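Local coordinates for protein starch synthase I (Hordeum vulgare, PDB 4HLN) that belongs to the plant starch synthases, two-domain enzymes of the glycosyltransferase kind whose Rossmann-like halves face each other in the GT-B arrangement, at residues A[521-526]-A[572-577]; A[453-458]-A[480-485]. All coordinates share one frame; numbering follows the deposited sequence.

Contact 1: residues A[521-526]-A[572-577]; sequences PSRFEP and SPLTVE
Pro-521 and Leu-574 bring the two backbones nearest, 7.4 Å between their CA atoms, where the loop leaving strand 517-520 passes the turn that leads from strand 569-571 into helix 576-592. Leu-574 is the centre of an inverse gamma turn, with a weak bond from Thr-575 N back to Pro-573 O, and its side chain is directed at the loop opposite. With CG anti to the backbone N (chi1 -171°), the isobutyl group puts both methyls against that loop. Leu-574 CD1 lies 4.4 Å from Pro-521 CB, while its CD2 sits 3.9 Å from Pro-521 O and 4.0 Å from Arg-523 CA. Leu-574 CD2 also meets the Arg-523 side chain twice: beside CG, and over one face of the guanidinium, 4.0 Å from its NH1. The two side chains cross at about a right angle, the arginine running extended from CG to NE past the end of the leucine. The polar bonds of Arg-523 are made elsewhere, since NH2 forms a salt bridge with Asp-456, NE bonds to Tyr-451 O, and the group also makes a cation-pi contact with Tyr-451. Those outside bonds probably hold the guanidinium in place, and Leu-574 covers one side of it. The contact is therefore van der Waals packing without a polar bond between the segments: a leucine against proline, backbone and the flat of an arginine whose charge is probably balanced largely by Asp-456 of helix 455-466.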
loop_
_atom_site.group_PDB
_atom_site.type_symbol
_atom_site.label_atom_id
_atom_site.label_comp_id
_atom_site.label_asym_id
_atom_site.label_seq_id
_atom_site.Cartn_x
_atom_site.Cartn_y
_atom_site.Cartn_z
ATOM N N PRO A 521 14.502 -5.402 1.728
ATOM C CA PRO A 521 14.741 -4.702 3.000
ATOM C C PRO A 521 14.035 -3.334 3.090
ATOM O O PRO A 521 14.618 -2.367 3.571
ATOM C CB PRO A 521 16.262 -4.527 3.009
ATOM C CG PRO A 521 16.626 -4.429 1.559
ATOM C CD PRO A 521 15.644 -5.304 0.803
ATOM N N SER A 522 12.789 -3.267 2.629
ATOM C CA SER A 522 12.015 -2.029 2.645
ATOM C C SER A 522 11.667 -1.614 4.060
ATOM O O SER A 522 11.376 -2.463 4.903
ATOM C CB SER A 522 10.726 -2.201 1.849
ATOM O OG SER A 522 10.973 -2.289 0.459
ATOM N N ARG A 523 11.677 -0.302 4.301
ATOM C CA ARG A 523 11.480 0.276 5.632
ATOM C C ARG A 523 10.034 0.348 6.087
ATOM O O ARG A 523 9.744 0.230 7.272
ATOM C CB ARG A 523 12.025 1.694 5.668
ATOM C CG ARG A 523 13.413 1.801 5.185
ATOM C CD ARG A 523 13.975 3.167 5.462
ATOM N NE ARG A 523 15.423 3.081 5.385
ATOM C CZ ARG A 523 16.184 2.772 6.423
ATOM N NH1 ARG A 523 15.619 2.555 7.610
ATOM N NH2 ARG A 523 17.499 2.697 6.274
ATOM N N PHE A 524 9.132 0.577 5.147
ATOM C CA PHE A 524 7.746 0.833 5.485
ATOM C C PHE A 524 6.933 0.812 4.195
ATOM O O PHE A 524 6.537 1.853 3.680
ATOM C CB PHE A 524 7.647 2.193 6.176
ATOM C CG PHE A 524 6.549 2.277 7.196
ATOM C CD1 PHE A 524 5.644 3.335 7.178
ATOM C CD2 PHE A 524 6.413 1.293 8.165
ATOM C CE1 PHE A 524 4.635 3.410 8.105
ATOM C CE2 PHE A 524 5.407 1.365 9.094
ATOM C CZ PHE A 524 4.515 2.423 9.069
ATOM N N GLU A 525 6.702 -0.381 3.664
ATOM C CA GLU A 525 6.162 -0.507 2.314
ATOM C C GLU A 525 4.665 -0.788 2.282
ATOM O O GLU A 525 4.221 -1.868 2.665
ATOM C CB GLU A 525 6.919 -1.580 1.520
ATOM C CG GLU A 525 6.533 -1.625 0.053
ATOM C CD GLU A 525 6.942 -0.371 -0.714
ATOM O OE1 GLU A 525 6.044 0.348 -1.224
ATOM O OE2 GLU A 525 8.166 -0.120 -0.817
ATOM N N PRO A 526 3.883 0.190 1.802
ATOM C CA PRO A 526 2.435 0.041 1.674
ATOM C C PRO A 526 2.106 -0.734 0.399
ATOM O O PRO A 526 1.026 -1.302 0.270
ATOM C CB PRO A 526 1.960 1.488 1.557
ATOM C CG PRO A 526 3.056 2.162 0.832
ATOM C CD PRO A 526 4.345 1.476 1.254
ATOM N N SER A 572 12.824 -8.859 11.711
ATOM C CA SER A 572 12.724 -7.574 12.386
ATOM C C SER A 572 13.617 -7.637 13.610
ATOM O O SER A 572 13.711 -8.679 14.258
ATOM C CB SER A 572 11.277 -7.279 12.795
ATOM O OG SER A 572 11.141 -5.952 13.270
ATOM N N PRO A 573 14.258 -6.514 13.946
ATOM C CA PRO A 573 13.995 -5.251 13.263
ATOM C C PRO A 573 14.912 -5.105 12.069
ATOM O O PRO A 573 15.687 -6.010 11.759
ATOM C CB PRO A 573 14.392 -4.230 14.316
ATOM C CG PRO A 573 15.602 -4.878 14.948
ATOM C CD PRO A 573 15.285 -6.360 14.991
ATOM N N LEU A 574 14.838 -3.948 11.425
ATOM C CA LEU A 574 15.624 -3.698 10.231
ATOM C C LEU A 574 17.080 -3.385 10.566
ATOM O O LEU A 574 17.464 -2.226 10.677
ATOM C CB LEU A 574 14.994 -2.558 9.425
ATOM C CG LEU A 574 15.561 -2.301 8.031
ATOM C CD1 LEU A 574 15.701 -3.593 7.232
ATOM C CD2 LEU A 574 14.695 -1.304 7.297
ATOM N N THR A 575 17.892 -4.426 10.714
ATOM C CA THR A 575 19.308 -4.243 11.036
ATOM C C THR A 575 20.199 -5.175 10.234
ATOM O O THR A 575 19.839 -6.319 9.953
ATOM C CB THR A 575 19.578 -4.534 12.517
ATOM O OG1 THR A 575 19.589 -5.956 12.728
ATOM C CG2 THR A 575 18.496 -3.891 13.385
ATOM N N VAL A 576 21.383 -4.691 9.896
ATOM C CA VAL A 576 22.361 -5.507 9.190
ATOM C C VAL A 576 22.549 -6.890 9.820
ATOM O O VAL A 576 22.814 -7.866 9.124
ATOM C CB VAL A 576 23.710 -4.793 9.133
ATOM C CG1 VAL A 576 24.772 -5.712 8.563
ATOM C CG2 VAL A 576 23.592 -3.514 8.321
ATOM N N GLU A 577 22.416 -6.975 11.137
ATOM C CA GLU A 577 22.621 -8.237 11.841
ATOM C C GLU A 577 21.434 -9.157 11.592
ATOM O O GLU A 577 21.591 -10.316 11.171
ATOM C CB GLU A 577 22.785 -8.006 13.349
ATOM C CG GLU A 577 23.889 -7.022 13.739
ATOM C CD GLU A 577 23.714 -5.634 13.116
ATOM O OE1 GLU A 577 22.895 -4.825 13.624
ATOM O OE2 GLU A 577 24.406 -5.354 12.112
#

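Contact 2: residues A[453-458]-A[480-485]; sequences KGIDLI and PVFEGW
Ile-455 and Phe-482 make the tight half of this contact, between residues whose CA atoms stand 8.4 Å apart at the starts of two neighbouring helices. A chi1 of -171° swings the Phe-482 ring away from its own backbone N and out across the gap. Ile-455 CG2 is placed over one face of that ring, a CH-pi arrangement as modelled, but the spacing is too short for two carbon atoms and its details are doubtful. On the opposite face Trp-485 CE3 lies 3.7 Å above the plane of the Phe-482 ring, toward the rim, leaving the phenyl between isoleucine and indole. This is packing within a Rossmann-like domain: helices 455-466 and 480-492 are the connections of two successive beta-alpha-beta crossovers, following strands 442-446 and 471-476, and both Ile-455 and Ile-458 also rest on Phe-445 of the first strand. One turn along, the fit slackens. Ile-458 CG2 comes no nearer to Trp-485 than 4.5 Å, at CH2, and meets the indole obliquely. Lys-459 and Ile-462, further along helix 455-466, touch the same indole, yet Trp-485 is still only partly buried, whereas Ile-455, Ile-458 and Phe-482 are all enclosed. Beyond it the contact gives way to the solvent side of helix 480-492, marked by the exposed Pro-480 and Val-481.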
loop_
_atom_site.group_PDB
_atom_site.type_symbol
_atom_site.label_atom_id
_atom_site.label_comp_id
_atom_site.label_asym_id
_atom_site.label_seq_id
_atom_site.Cartn_x
_atom_site.Cartn_y
_atom_site.Cartn_z
ATOM N N LYS A 453 13.856 1.907 0.119
ATOM C CA LYS A 453 13.983 0.543 -0.378
ATOM C C LYS A 453 14.977 -0.300 0.430
ATOM O O LYS A 453 15.081 -1.509 0.226
ATOM C CB LYS A 453 14.313 0.526 -1.876
ATOM C CG LYS A 453 13.150 0.949 -2.785
ATOM C CD LYS A 453 11.917 0.101 -2.534
ATOM C CE LYS A 453 10.889 0.220 -3.662
ATOM N NZ LYS A 453 9.685 -0.643 -3.411
ATOM N N GLY A 454 15.687 0.328 1.360
ATOM C CA GLY A 454 16.578 -0.411 2.238
ATOM C C GLY A 454 17.981 -0.479 1.673
ATOM O O GLY A 454 18.823 -1.249 2.135
ATOM N N ILE A 455 18.213 0.343 0.659
ATOM C CA ILE A 455 19.497 0.456 -0.021
ATOM C C ILE A 455 20.727 0.416 0.894
ATOM O O ILE A 455 21.643 -0.370 0.663
ATOM C CB ILE A 455 19.517 1.735 -0.881
ATOM C CG1 ILE A 455 18.759 1.481 -2.176
ATOM C CG2 ILE A 455 20.904 2.148 -1.199
ATOM C CD1 ILE A 455 18.788 0.031 -2.593
ATOM N N ASP A 456 20.744 1.258 1.926
ATOM C CA ASP A 456 21.914 1.387 2.803
ATOM C C ASP A 456 22.222 0.139 3.629
ATOM O O ASP A 456 23.380 -0.116 3.940
ATOM C CB ASP A 456 21.788 2.604 3.723
ATOM C CG ASP A 456 20.534 2.559 4.590
ATOM O OD1 ASP A 456 19.426 2.355 4.036
ATOM O OD2 ASP A 456 20.658 2.723 5.827
ATOM N N LEU A 457 21.196 -0.622 3.999
ATOM C CA LEU A 457 21.401 -1.899 4.683
ATOM C C LEU A 457 22.244 -2.835 3.832
ATOM O O LEU A 457 23.204 -3.439 4.304
ATOM C CB LEU A 457 20.068 -2.588 4.953
ATOM C CG LEU A 457 19.348 -2.328 6.276
ATOM C CD1 LEU A 457 20.186 -2.809 7.453
ATOM C CD2 LEU A 457 18.965 -0.855 6.423
ATOM N N ILE A 458 21.858 -2.973 2.572
ATOM C CA ILE A 458 22.564 -3.844 1.652
ATOM C C ILE A 458 24.014 -3.400 1.509
ATOM O O ILE A 458 24.923 -4.222 1.536
ATOM C CB ILE A 458 21.860 -3.872 0.294
ATOM C CG1 ILE A 458 20.579 -4.716 0.391
ATOM C CG2 ILE A 458 22.805 -4.381 -0.793
ATOM C CD1 ILE A 458 19.712 -4.698 -0.873
ATOM N N PRO A 480 23.276 8.107 -8.465
ATOM C CA PRO A 480 24.635 8.044 -9.015
ATOM C C PRO A 480 25.737 7.659 -8.022
ATOM O O PRO A 480 26.666 6.952 -8.422
ATOM C CB PRO A 480 24.845 9.455 -9.553
ATOM C CG PRO A 480 23.475 9.861 -9.990
ATOM C CD PRO A 480 22.545 9.289 -8.953
ATOM N N VAL A 481 25.652 8.093 -6.768
ATOM C CA VAL A 481 26.679 7.711 -5.790
ATOM C C VAL A 481 26.574 6.232 -5.386
ATOM O O VAL A 481 27.582 5.561 -5.174
ATOM C CB VAL A 481 26.680 8.622 -4.524
ATOM C CG1 VAL A 481 25.312 8.626 -3.848
ATOM C CG2 VAL A 481 27.756 8.171 -3.543
ATOM N N PHE A 482 25.348 5.731 -5.284
ATOM C CA PHE A 482 25.130 4.323 -4.976
ATOM C C PHE A 482 25.384 3.457 -6.220
ATOM O O PHE A 482 25.971 2.369 -6.139
ATOM C CB PHE A 482 23.715 4.106 -4.434
ATOM C CG PHE A 482 23.490 2.729 -3.891
ATOM C CD1 PHE A 482 23.826 2.422 -2.581
ATOM C CD2 PHE A 482 22.967 1.730 -4.694
ATOM C CE1 PHE A 482 23.638 1.145 -2.078
ATOM C CE2 PHE A 482 22.775 0.454 -4.199
ATOM C CZ PHE A 482 23.108 0.161 -2.889
ATOM N N GLU A 483 24.939 3.953 -7.370
ATOM C CA GLU A 483 25.234 3.318 -8.638
ATOM C C GLU A 483 26.732 3.120 -8.759
ATOM O O GLU A 483 27.203 2.039 -9.141
ATOM C CB GLU A 483 24.723 4.172 -9.798
ATOM C CG GLU A 483 23.201 4.247 -9.880
ATOM C CD GLU A 483 22.721 5.116 -11.034
ATOM O OE1 GLU A 483 23.565 5.532 -11.862
ATOM O OE2 GLU A 483 21.500 5.381 -11.111
ATOM N N GLY A 484 27.480 4.170 -8.427
ATOM C CA GLY A 484 28.929 4.114 -8.484
ATOM C C GLY A 484 29.432 3.017 -7.576
ATOM O O GLY A 484 30.430 2.343 -7.864
ATOM N N TRP A 485 28.718 2.831 -6.470
ATOM C CA TRP A 485 29.111 1.852 -5.472
ATOM C C TRP A 485 28.843 0.442 -5.973
ATOM O O TRP A 485 29.619 -0.482 -5.728
ATOM C CB TRP A 485 28.371 2.098 -4.163
ATOM C CG TRP A 485 28.570 0.986 -3.212
ATOM C CD1 TRP A 485 29.577 0.858 -2.309
ATOM C CD2 TRP A 485 27.756 -0.183 -3.078
ATOM N NE1 TRP A 485 29.437 -0.314 -1.605
ATOM C CE2 TRP A 485 28.326 -0.973 -2.057
ATOM C CE3 TRP A 485 26.598 -0.634 -3.714
ATOM C CZ2 TRP A 485 27.778 -2.192 -1.658
ATOM C CZ3 TRP A 485 26.050 -1.847 -3.313
ATOM C CH2 TRP A 485 26.644 -2.613 -2.297
#

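Overall arrangement
Both contacts lie in the C-terminal Rossmann-like domain, their centres 15 Å apart, and helix 455-466 joins them. One side of that helix packs on helix 480-492 in contact 2; the loop just before it and its first turn reach contact 1, where Lys-453 NZ forms a salt bridge with Glu-525 OE2 (3.1 Å) and Leu-457 packs against Val-576. Contact 2 is the more buried, helix against helix with aromatic and branched aliphatic groups. Contact 1 joins a loop to a turn near the ends of strands 517-520 and 569-571, is partly buried, and sets a single leucine against a proline, backbone atoms and one arginine.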